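Side-chain contacts in fructokinase (Vibrio cholerae serotype O1, PDB 5EYN), which catalyses the transfer of a phosphoryl group from ATP to fructose, as a member of the PfkB carbohydrate kinase family: residues T189-V194 and Q221-F226; I144-Q149 and S154-I159; V50-A55 and T310-Q315. All coordinates share one frame; numbering follows the deposited sequence.

Three packing contacts illustrate how a ribokinase-like kinase packs helices and loops around its central sheet. Contact 2 comes before contact 1 along the chain, and both lie inside the long loop that contact 3 closes. Contacts 1 and 2, with centres about 17 Å apart, touch each other: Arg192 makes a cation-pi contact with Phe156, Ala193 packs on Leu146, and both contacts rest on Phe171 of strand 168-172. Contact 3 lies beyond the chain's centre, its own centre about 29 Å from that of contact 1 and 25 Å from that of contact 2. Contacts 1 and 2 thus pack the helical layer near strand 168-172, whereas contact 3 joins regions distant in sequence close to fructose-binding residues.

Contact 1. Residues T189-V194 and Q221-F226; sequences TVMRAV and QAIADF
Bends at chi2 (-51°) and chi3 (-72°) fold the chain of Met191 so that its methyl is carried across to Ile223 and Phe226, while Val194 CG1, anti to its own nitrogen (chi1 169°), reaches the same ring. The contact belongs to the alpha/beta layering of the ribokinase-like fold: helix 186-194 is packed against the turns that follow helix 216-222 on the way to strand 230-234. Met191 CE touches two partners set at about a right angle around it, 3.8 Å from Phe226 CZ and 3.9 Å from Ile223 CG2, and the Met191 chain crosses both side chains steeply. Val194 comes to the ring at a slant, with CG1 lying 3.9 Å from Phe226 CD1.

No hydrogen bond joins the two segments, and cohesion rests on fitted apolar surfaces. Leu210 of helix 204-211 adds to the wall around Met191, while Val194 also touches Phe171 of strand 168-172 and Ile228. Phe226 is partly exposed, whereas Ile223 and Val194 are buried. One polar atom does approach the ring: the carbonyl oxygen Met191 O lies in the ring plane, at the edge, 3.7 Å from Phe226 CE1.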
ATOM      1  N   THR A 189      -6.351  16.163  20.615  1.00  9.07           N
ATOM      2  CA  THR A 189      -4.986  16.355  20.128  1.00  8.86           C
ATOM      3  C   THR A 189      -4.948  17.450  19.057  1.00  8.04           C
ATOM      4  O   THR A 189      -4.099  18.339  19.071  1.00  8.15           O
ATOM      5  CB  THR A 189      -4.424  15.048  19.564  1.00  8.42           C
ATOM      6  OG1 THR A 189      -4.424  14.039  20.579  1.00 10.26           O
ATOM      7  CG2 THR A 189      -3.020  15.228  19.062  1.00  9.13           C
ATOM      8  N   VAL A 190      -5.904  17.409  18.144  1.00  8.08           N
ATOM      9  CA  VAL A 190      -5.993  18.426  17.106  1.00  8.06           C
ATOM     10  C   VAL A 190      -6.262  19.793  17.731  1.00  8.55           C
ATOM     11  O   VAL A 190      -5.630  20.782  17.347  1.00  8.49           O
ATOM     12  CB  VAL A 190      -7.082  18.046  16.082  1.00  7.54           C
ATOM     13  CG1 VAL A 190      -7.422  19.224  15.186  1.00  8.91           C
ATOM     14  CG2 VAL A 190      -6.627  16.836  15.267  1.00  8.23           C
ATOM     15  N   MET A 191      -7.155  19.869  18.717  1.00  8.57           N
ATOM     16  CA  MET A 191      -7.443  21.172  19.296  1.00 10.07           C
ATOM     17  C   MET A 191      -6.258  21.722  20.083  1.00  9.82           C
ATOM     18  O   MET A 191      -6.094  22.935  20.168  1.00 10.42           O
ATOM     19  CB  MET A 191      -8.713  21.131  20.142  1.00 10.72           C
ATOM     20  CG  MET A 191      -9.956  20.883  19.298  1.00 12.52           C
ATOM     21  SD  MET A 191     -10.139  21.974  17.869  1.00 15.68           S
ATOM     22  CE  MET A 191     -10.565  23.502  18.679  1.00 19.15           C
ATOM     23  N   ARG A 192      -5.419  20.849  20.639  1.00  9.46           N
ATOM     24  CA  ARG A 192      -4.180  21.301  21.264  1.00 10.35           C
ATOM     25  C   ARG A 192      -3.301  22.020  20.243  1.00  9.67           C
ATOM     26  O   ARG A 192      -2.730  23.069  20.545  1.00 10.17           O
ATOM     27  CB  ARG A 192      -3.432  20.116  21.882  1.00 12.79           C
ATOM     28  CG  ARG A 192      -2.136  20.483  22.596  1.00 15.57           C
ATOM     29  CD  ARG A 192      -1.398  19.234  23.068  1.00 17.93           C
ATOM     30  NE  ARG A 192      -0.012  19.537  23.379  1.00 18.89           N
ATOM     31  CZ  ARG A 192       0.953  18.640  23.524  1.00 20.27           C
ATOM     32  NH1 ARG A 192       0.694  17.353  23.399  1.00 21.62           N
ATOM     33  NH2 ARG A 192       2.184  19.048  23.807  1.00 22.20           N
ATOM     34  N   ALA A 193      -3.194  21.477  19.033  1.00  8.93           N
ATOM     35  CA  ALA A 193      -2.421  22.122  17.983  1.00  9.24           C
ATOM     36  C   ALA A 193      -3.086  23.418  17.520  1.00  8.43           C
ATOM     37  O   ALA A 193      -2.402  24.400  17.244  1.00  9.10           O
ATOM     38  CB  ALA A 193      -2.227  21.179  16.812  1.00  8.87           C
ATOM     39  N   VAL A 194      -4.408  23.428  17.403  1.00  8.64           N
ATOM     40  CA  VAL A 194      -5.111  24.656  17.045  1.00  9.85           C
ATOM     41  C   VAL A 194      -4.720  25.796  18.004  1.00 10.10           C
ATOM     42  O   VAL A 194      -4.544  26.943  17.587  1.00 10.12           O
ATOM     43  CB  VAL A 194      -6.639  24.442  17.052  1.00  9.66           C
ATOM     44  CG1 VAL A 194      -7.385  25.759  16.954  1.00 11.44           C
ATOM     45  CG2 VAL A 194      -7.042  23.518  15.902  1.00  9.97           C
ATOM     46  N   GLN A 221     -17.395  30.816  17.050  1.00 19.68           N
ATOM     47  CA  GLN A 221     -17.588  31.256  18.427  1.00 22.31           C
ATOM     48  C   GLN A 221     -16.911  30.279  19.389  1.00 21.14           C
ATOM     49  O   GLN A 221     -16.326  30.681  20.391  1.00 22.25           O
ATOM     50  CB  GLN A 221     -19.078  31.379  18.750  1.00 25.80           C
ATOM     51  CG  GLN A 221     -19.779  32.511  18.007  1.00 30.14           C
ATOM     52  CD  GLN A 221     -21.288  32.484  18.181  1.00 34.16           C
ATOM     53  OE1 GLN A 221     -21.861  31.473  18.591  1.00 36.31           O
ATOM     54  NE2 GLN A 221     -21.939  33.597  17.864  1.00 35.25           N
ATOM     55  N   ALA A 222     -16.979  28.992  19.069  1.00 19.75           N
ATOM     56  CA  ALA A 222     -16.426  27.962  19.934  1.00 20.13           C
ATOM     57  C   ALA A 222     -14.908  28.028  20.041  1.00 20.74           C
ATOM     58  O   ALA A 222     -14.339  27.551  21.017  1.00 21.20           O
ATOM     59  CB  ALA A 222     -16.864  26.581  19.459  1.00 20.01           C
ATOM     60  N   ILE A 223     -14.243  28.614  19.048  1.00 20.87           N
ATOM     61  CA  ILE A 223     -12.792  28.731  19.111  1.00 20.30           C
ATOM     62  C   ILE A 223     -12.327  30.152  19.437  1.00 20.05           C
ATOM     63  O   ILE A 223     -11.135  30.439  19.400  1.00 20.16           O
ATOM     64  CB  ILE A 223     -12.109  28.228  17.810  1.00 20.82           C
ATOM     65  CG1 ILE A 223     -12.528  29.062  16.594  1.00 19.21           C
ATOM     66  CG2 ILE A 223     -12.414  26.747  17.593  1.00 22.08           C
ATOM     67  CD1 ILE A 223     -11.778  28.683  15.301  1.00 19.59           C
ATOM     68  N   ALA A 224     -13.258  31.037  19.775  1.00 22.23           N
ATOM     69  CA  ALA A 224     -12.906  32.439  20.017  1.00 24.89           C
ATOM     70  C   ALA A 224     -11.846  32.599  21.105  1.00 25.82           C
ATOM     71  O   ALA A 224     -10.938  33.425  20.984  1.00 26.72           O
ATOM     72  CB  ALA A 224     -14.143  33.238  20.379  1.00 25.14           C
ATOM     73  N   ASP A 225     -11.958  31.826  22.177  1.00 27.73           N
ATOM     74  CA  ASP A 225     -11.053  32.016  23.303  1.00 29.15           C
ATOM     75  C   ASP A 225      -9.630  31.550  23.014  1.00 28.47           C
ATOM     76  O   ASP A 225      -8.733  31.739  23.831  1.00 28.97           O
ATOM     77  CB  ASP A 225     -11.613  31.339  24.552  1.00 32.72           C
ATOM     78  CG  ASP A 225     -12.860  32.021  25.052  1.00 36.41           C
ATOM     79  OD1 ASP A 225     -12.893  33.271  25.021  1.00 37.95           O
ATOM     80  OD2 ASP A 225     -13.808  31.317  25.459  1.00 38.13           O
ATOM     81  N   PHE A 226      -9.425  30.960  21.843  1.00 27.09           N
ATOM     82  CA  PHE A 226      -8.090  30.581  21.395  1.00 26.49           C
ATOM     83  C   PHE A 226      -7.313  31.819  20.924  1.00 24.16           C
ATOM     84  O   PHE A 226      -6.085  31.797  20.852  1.00 25.61           O
ATOM     85  CB  PHE A 226      -8.186  29.542  20.274  1.00 27.77           C
ATOM     86  CG  PHE A 226      -8.651  28.178  20.732  1.00 28.68           C
ATOM     87  CD1 PHE A 226      -7.825  27.079  20.605  1.00 29.94           C
ATOM     88  CD2 PHE A 226      -9.915  27.993  21.283  1.00 30.25           C
ATOM     89  CE1 PHE A 226      -8.238  25.822  21.023  1.00 29.95           C
ATOM     90  CE2 PHE A 226     -10.334  26.732  21.702  1.00 30.59           C
ATOM     91  CZ  PHE A 226      -9.493  25.648  21.567  1.00 30.04           C
TER

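Contact 2. Residues I144-Q149 and S154-I159; sequences IALANQ and STFAAI
Thr155 OG1, hydrogen-bonded to Ser151 O one turn back in its own helix, lies against Ala145 of the preceding loop, 3.6 Å from Ala145 CB. Ser151 also ties that loop to the helix, since its hydroxyl OG is hydrogen-bonded to Ala145 O. The loop leads out of strand 138-142, and helix 151-165 returns the chain to the neighbouring parallel strand 168-172, a beta-alpha-beta crossover of the kind from which this fold is built.

Around that polar corner the packing is apolar. The second branch of the threonine, Thr155 CG2, lies 4.0 Å from Ala145 CB. Set anti to the backbone nitrogen while OG1 lies beside it (chi1 -63°), Thr155 CG2 is also the branch met by Leu146 CD2, at 3.8 Å. That Leu146 methyl sits over one face of the Phe156 ring in a CH-pi contact, 4.2 Å from the ring centroid and 20° off the normal, offset toward the rim where Phe156 CE2 lies 4.0 Å away. The other branch, Leu146 CD1, faces Phe156 CZ at 4.2 Å, and Thr189 of helix 186-194 touches both side chains.

Ile144, near the start of the loop, touches the bound fructose. The chemistry divides the work in two: the loop carbonyls of Ala145, Leu146 and Ala147 accept hydrogen bonds from Ser151 and Arg152 at the beginning of the helix, whereas the direct meeting of the two segments is apolar, with a methyl laid on an aromatic face.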
ATOM      1  N   ILE A 144      -2.308  14.464  10.467  1.00  5.96           N
ATOM      2  CA  ILE A 144      -1.752  13.134  10.383  1.00  5.95           C
ATOM      3  C   ILE A 144      -0.439  13.080  11.171  1.00  6.84           C
ATOM      4  O   ILE A 144      -0.102  12.050  11.759  1.00  6.93           O
ATOM      5  CB  ILE A 144      -1.597  12.671   8.925  1.00  6.17           C
ATOM      6  CG1 ILE A 144      -2.927  12.109   8.444  1.00  6.49           C
ATOM      7  CG2 ILE A 144      -0.492  11.614   8.778  1.00  6.90           C
ATOM      8  CD1 ILE A 144      -2.906  11.622   7.013  1.00  6.48           C
ATOM      9  N   ALA A 145       0.296  14.181  11.218  1.00  5.64           N
ATOM     10  CA  ALA A 145       1.549  14.203  11.959  1.00  6.57           C
ATOM     11  C   ALA A 145       1.328  14.010  13.453  1.00  6.73           C
ATOM     12  O   ALA A 145       2.248  13.629  14.164  1.00  6.83           O
ATOM     13  CB  ALA A 145       2.278  15.512  11.701  1.00  6.67           C
ATOM     14  N   LEU A 146       0.108  14.271  13.902  1.00  6.24           N
ATOM     15  CA  LEU A 146      -0.273  14.136  15.296  1.00  6.28           C
ATOM     16  C   LEU A 146      -0.977  12.825  15.576  1.00  7.10           C
ATOM     17  O   LEU A 146      -1.402  12.592  16.690  1.00  7.74           O
ATOM     18  CB  LEU A 146      -1.229  15.262  15.662  1.00  7.25           C
ATOM     19  CG  LEU A 146      -0.762  16.664  15.269  1.00  7.98           C
ATOM     20  CD1 LEU A 146      -1.800  17.696  15.670  1.00  8.12           C
ATOM     21  CD2 LEU A 146       0.599  16.988  15.889  1.00  9.48           C
ATOM     22  N   ALA A 147      -1.137  11.959  14.579  1.00  6.86           N
ATOM     23  CA  ALA A 147      -2.012  10.809  14.768  1.00  6.92           C
ATOM     24  C   ALA A 147      -1.476   9.774  15.745  1.00  7.42           C
ATOM     25  O   ALA A 147      -2.251   9.230  16.524  1.00  9.03           O
ATOM     26  CB  ALA A 147      -2.360  10.153  13.421  1.00  7.56           C
ATOM     27  N   ASN A 148      -0.185   9.461  15.655  1.00  6.67           N
ATOM     28  CA  ASN A 148       0.404   8.432  16.502  1.00  7.68           C
ATOM     29  C   ASN A 148       1.767   8.867  16.968  1.00  7.80           C
ATOM     30  O   ASN A 148       2.372   9.760  16.393  1.00  7.88           O
ATOM     31  CB  ASN A 148       0.531   7.115  15.747  1.00  8.18           C
ATOM     32  CG  ASN A 148      -0.784   6.642  15.199  1.00  9.05           C
ATOM     33  OD1 ASN A 148      -1.619   6.081  15.916  1.00  9.93           O
ATOM     34  ND2 ASN A 148      -0.980   6.860  13.920  1.00  8.94           N
ATOM     35  N   GLN A 149       2.243   8.236  18.033  1.00  8.74           N
ATOM     36  CA  GLN A 149       3.601   8.448  18.484  1.00  8.51           C
ATOM     37  C   GLN A 149       4.569   7.603  17.685  1.00  8.27           C
ATOM     38  O   GLN A 149       4.207   6.524  17.234  1.00  9.58           O
ATOM     39  CB  GLN A 149       3.722   8.051  19.954  1.00  7.89           C
ATOM     40  CG  GLN A 149       2.812   8.817  20.881  1.00  9.03           C
ATOM     41  CD  GLN A 149       3.186  10.287  20.996  1.00  8.98           C
ATOM     42  OE1 GLN A 149       4.152  10.760  20.385  1.00  9.21           O
ATOM     43  NE2 GLN A 149       2.387  11.027  21.732  1.00  9.24           N
ATOM     44  N   SER A 154       6.858  14.424  18.601  1.00  7.74           N
ATOM     45  CA  SER A 154       7.933  15.097  17.874  1.00  7.73           C
ATOM     46  C   SER A 154       7.435  16.367  17.190  1.00  7.78           C
ATOM     47  O   SER A 154       8.119  17.380  17.165  1.00  8.10           O
ATOM     48  CB  SER A 154       8.561  14.175  16.826  1.00  8.29           C
ATOM     49  OG  SER A 154       9.189  13.069  17.436  1.00  9.07           O
ATOM     50  N   THR A 155       6.231  16.306  16.657  1.00  7.44           N
ATOM     51  CA  THR A 155       5.675  17.416  15.927  1.00  7.37           C
ATOM     52  C   THR A 155       5.277  18.520  16.890  1.00  7.91           C
ATOM     53  O   THR A 155       5.500  19.690  16.637  1.00  7.57           O
ATOM     54  CB  THR A 155       4.483  16.939  15.070  1.00  7.71           C
ATOM     55  OG1 THR A 155       4.946  15.989  14.103  1.00  7.68           O
ATOM     56  CG2 THR A 155       3.864  18.095  14.368  1.00  7.77           C
ATOM     57  N   PHE A 156       4.694  18.159  18.025  1.00  7.42           N
ATOM     58  CA  PHE A 156       4.435  19.185  19.035  1.00  8.12           C
ATOM     59  C   PHE A 156       5.734  19.858  19.511  1.00  8.22           C
ATOM     60  O   PHE A 156       5.747  21.061  19.773  1.00  9.33           O
ATOM     61  CB  PHE A 156       3.652  18.635  20.227  1.00  8.67           C
ATOM     62  CG  PHE A 156       2.174  18.562  19.989  1.00  8.12           C
ATOM     63  CD1 PHE A 156       1.437  19.712  19.802  1.00  9.74           C
ATOM     64  CD2 PHE A 156       1.510  17.350  20.011  1.00  9.14           C
ATOM     65  CE1 PHE A 156       0.074  19.644  19.603  1.00  9.94           C
ATOM     66  CE2 PHE A 156       0.152  17.287  19.810  1.00  9.16           C
ATOM     67  CZ  PHE A 156      -0.568  18.431  19.609  1.00  9.96           C
ATOM     68  N   ALA A 157       6.822  19.101  19.609  1.00  8.34           N
ATOM     69  CA  ALA A 157       8.103  19.694  19.986  1.00  9.26           C
ATOM     70  C   ALA A 157       8.572  20.643  18.896  1.00  8.69           C
ATOM     71  O   ALA A 157       9.064  21.722  19.190  1.00  9.19           O
ATOM     72  CB  ALA A 157       9.146  18.617  20.254  1.00  9.22           C
ATOM     73  N   ALA A 158       8.414  20.249  17.635  1.00  8.75           N
ATOM     74  CA  ALA A 158       8.804  21.117  16.531  1.00  8.49           C
ATOM     75  C   ALA A 158       8.022  22.421  16.584  1.00  8.83           C
ATOM     76  O   ALA A 158       8.583  23.490  16.411  1.00  8.75           O
ATOM     77  CB  ALA A 158       8.594  20.430  15.203  1.00  8.54           C
ATOM     78  N   ILE A 159       6.725  22.334  16.838  1.00  8.57           N
ATOM     79  CA  ILE A 159       5.900  23.524  16.973  1.00  8.97           C
ATOM     80  C   ILE A 159       6.408  24.415  18.114  1.00  9.71           C
ATOM     81  O   ILE A 159       6.571  25.622  17.928  1.00  9.61           O
ATOM     82  CB  ILE A 159       4.433  23.146  17.196  1.00  8.83           C
ATOM     83  CG1 ILE A 159       3.849  22.516  15.917  1.00  8.01           C
ATOM     84  CG2 ILE A 159       3.629  24.339  17.594  1.00  9.57           C
ATOM     85  CD1 ILE A 159       2.522  21.842  16.151  1.00  9.91           C
TER

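Contact 3. Residues V50-A55 and T310-Q315; sequences VAVAIA and TALPNQ
Apolar packing comes first, and it is centred on Leu312, whose two methyls settle on helix 46-56 at Val52 and Ala53. A chi1 of -67° sets CG beside the backbone nitrogen, and a chi2 of 173° extends the CD1 branch, which is the one that reaches Val52 and the helix backbone. Leu312 CD1 touches Val52 CG1 at 3.8 Å and lies 3.7 Å from the backbone atom Ala53 N, and Leu312 CD2 meets Ala53 CB at 4.0 Å. The small side chain of Ala53 is consistent with the close approach of the two backbones, Ala53 CA and Leu312 CA being 5.6 Å apart. Ala267 of helix 264-278 also packs on Leu312.

Polar linkage between the segments is indirect. A single water bridges two backbone carbonyls, donating to each, and lies 2.9 Å from Ala53 O and 2.8 Å from Pro313 O. Just beyond the helical segment, Arg56 NH1 takes two further carbonyls of the loop, Thr310 O and Leu312 O.

Capping is the third kind. Asn314 is the N-cap of helix 315-322, with its OD1 bonded to Ala317 N, so the loop that carries Leu312 passes directly into the last helix of the chain.

The Leu312 side chain lies about 5 Å from that of Asn49 and about 6 Å from that of Asp266, both fructose-binding residues. The contact thus joins an early helix to the C-terminal loop close beside the sugar site of this PfkB-family, ribokinase-like fold.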
ATOM      1  N   VAL A  50       1.653  21.058  -0.080  1.00  7.19           N
ATOM      2  CA  VAL A  50       1.848  22.459   0.261  1.00  7.32           C
ATOM      3  C   VAL A  50       3.255  22.933  -0.118  1.00  8.31           C
ATOM      4  O   VAL A  50       3.441  24.038  -0.660  1.00  8.24           O
ATOM      5  CB  VAL A  50       1.567  22.715   1.752  1.00  8.50           C
ATOM      6  CG1 VAL A  50       1.845  24.161   2.089  1.00  8.29           C
ATOM      7  CG2 VAL A  50       0.111  22.378   2.089  1.00  8.41           C
ATOM      8  N   ALA A  51       4.246  22.102   0.181  1.00  7.83           N
ATOM      9  CA  ALA A  51       5.627  22.441  -0.132  1.00  8.06           C
ATOM     10  C   ALA A  51       5.774  22.707  -1.622  1.00  8.75           C
ATOM     11  O   ALA A  51       6.394  23.683  -2.031  1.00  9.45           O
ATOM     12  CB  ALA A  51       6.570  21.329   0.294  1.00  9.00           C
ATOM     13  N   VAL A  52       5.220  21.825  -2.443  1.00  8.86           N
ATOM     14  CA  VAL A  52       5.352  21.951  -3.875  1.00  9.11           C
ATOM     15  C   VAL A  52       4.559  23.169  -4.351  1.00  9.70           C
ATOM     16  O   VAL A  52       5.012  23.876  -5.244  1.00  9.45           O
ATOM     17  CB  VAL A  52       4.910  20.661  -4.566  1.00  8.78           C
ATOM     18  CG1 VAL A  52       4.812  20.834  -6.070  1.00 10.55           C
ATOM     19  CG2 VAL A  52       5.898  19.540  -4.251  1.00  9.54           C
ATOM     20  N   ALA A  53       3.390  23.426  -3.766  1.00  9.00           N
ATOM     21  CA  ALA A  53       2.601  24.579  -4.173  1.00  9.59           C
ATOM     22  C   ALA A  53       3.401  25.847  -3.970  1.00  9.67           C
ATOM     23  O   ALA A  53       3.402  26.732  -4.826  1.00 10.35           O
ATOM     24  CB  ALA A  53       1.330  24.664  -3.394  1.00  9.56           C
ATOM     25  N   ILE A  54       4.053  25.957  -2.816  1.00  9.76           N
ATOM     26  CA  ILE A  54       4.860  27.131  -2.516  1.00  9.59           C
ATOM     27  C   ILE A  54       6.021  27.262  -3.506  1.00 11.06           C
ATOM     28  O   ILE A  54       6.276  28.338  -4.047  1.00 10.44           O
ATOM     29  CB  ILE A  54       5.363  27.071  -1.067  1.00  9.73           C
ATOM     30  CG1 ILE A  54       4.183  27.262  -0.116  1.00  9.79           C
ATOM     31  CG2 ILE A  54       6.408  28.129  -0.835  1.00  9.48           C
ATOM     32  CD1 ILE A  54       4.491  26.919   1.334  1.00 10.13           C
ATOM     33  N   ALA A  55       6.725  26.164  -3.740  1.00 11.01           N
ATOM     34  CA  ALA A  55       7.853  26.162  -4.660  1.00 11.80           C
ATOM     35  C   ALA A  55       7.439  26.552  -6.084  1.00 12.91           C
ATOM     36  O   ALA A  55       8.136  27.309  -6.757  1.00 13.85           O
ATOM     37  CB  ALA A  55       8.544  24.810  -4.645  1.00 12.27           C
ATOM     38  N   THR A 310      -0.431  17.992  -9.552  1.00  8.80           N
ATOM     39  CA  THR A 310      -0.247  18.103 -11.001  1.00 10.03           C
ATOM     40  C   THR A 310      -0.479  19.513 -11.518  1.00 11.09           C
ATOM     41  O   THR A 310       0.309  20.012 -12.329  1.00 12.16           O
ATOM     42  CB  THR A 310      -1.174  17.127 -11.696  1.00 10.64           C
ATOM     43  OG1 THR A 310      -1.001  15.835 -11.089  1.00 10.45           O
ATOM     44  CG2 THR A 310      -0.834  17.051 -13.167  1.00 10.47           C
ATOM     45  N   ALA A 311      -1.557  20.143 -11.068  1.00 10.25           N
ATOM     46  CA  ALA A 311      -1.959  21.445 -11.589  1.00 12.03           C
ATOM     47  C   ALA A 311      -1.690  22.590 -10.621  1.00 12.00           C
ATOM     48  O   ALA A 311      -2.221  23.683 -10.773  1.00 13.80           O
ATOM     49  CB  ALA A 311      -3.434  21.401 -12.001  1.00 13.38           C
ATOM     50  N   LEU A 312      -0.854  22.348  -9.614  1.00 10.62           N
ATOM     51  CA  LEU A 312      -0.436  23.441  -8.739  1.00 10.61           C
ATOM     52  C   LEU A 312       0.193  24.532  -9.613  1.00 10.34           C
ATOM     53  O   LEU A 312       1.152  24.268 -10.337  1.00 11.28           O
ATOM     54  CB  LEU A 312       0.545  22.945  -7.681  1.00 10.15           C
ATOM     55  CG  LEU A 312      -0.051  21.983  -6.657  1.00 10.27           C
ATOM     56  CD1 LEU A 312       1.046  21.428  -5.771  1.00 10.44           C
ATOM     57  CD2 LEU A 312      -1.092  22.706  -5.824  1.00 11.06           C
ATOM     58  N   PRO A 313      -0.338  25.763  -9.540  1.00 10.94           N
ATOM     59  CA  PRO A 313       0.038  26.743 -10.568  1.00 10.38           C
ATOM     60  C   PRO A 313       1.344  27.461 -10.291  1.00 11.13           C
ATOM     61  O   PRO A 313       1.785  27.610  -9.143  1.00 11.57           O
ATOM     62  CB  PRO A 313      -1.127  27.740 -10.535  1.00 10.70           C
ATOM     63  CG  PRO A 313      -1.615  27.691  -9.121  1.00 11.50           C
ATOM     64  CD  PRO A 313      -1.486  26.228  -8.744  1.00 10.46           C
ATOM     65  N   ASN A 314       1.975  27.928 -11.355  1.00 11.73           N
ATOM     66  CA  ASN A 314       3.009  28.944 -11.229  1.00 11.89           C
ATOM     67  C   ASN A 314       2.368  30.319 -11.269  1.00 11.44           C
ATOM     68  O   ASN A 314       1.157  30.460 -11.454  1.00 11.47           O
ATOM     69  CB  ASN A 314       4.105  28.784 -12.304  1.00 13.39           C
ATOM     70  CG  ASN A 314       3.575  28.777 -13.727  1.00 14.77           C
ATOM     71  OD1 ASN A 314       2.536  29.358 -14.048  1.00 15.44           O
ATOM     72  ND2 ASN A 314       4.320  28.116 -14.601  1.00 16.93           N
ATOM     73  N   GLN A 315       3.173  31.354 -11.098  1.00 12.81           N
ATOM     74  CA  GLN A 315       2.631  32.695 -11.063  1.00 13.10           C
ATOM     75  C   GLN A 315       1.993  33.111 -12.391  1.00 12.75           C
ATOM     76  O   GLN A 315       0.958  33.759 -12.383  1.00 13.17           O
ATOM     77  CB  GLN A 315       3.695  33.693 -10.656  1.00 13.39           C
ATOM     78  CG  GLN A 315       4.028  33.620  -9.178  1.00 13.77           C
ATOM     79  CD  GLN A 315       4.856  34.782  -8.707  1.00 15.35           C
ATOM     80  OE1 GLN A 315       4.851  35.853  -9.308  1.00 16.54           O
ATOM     81  NE2 GLN A 315       5.568  34.587  -7.611  1.00 15.73           N
TER
HETATM   82  O   HOH W   1       1.184  26.421  -6.635  1.00 11.11           O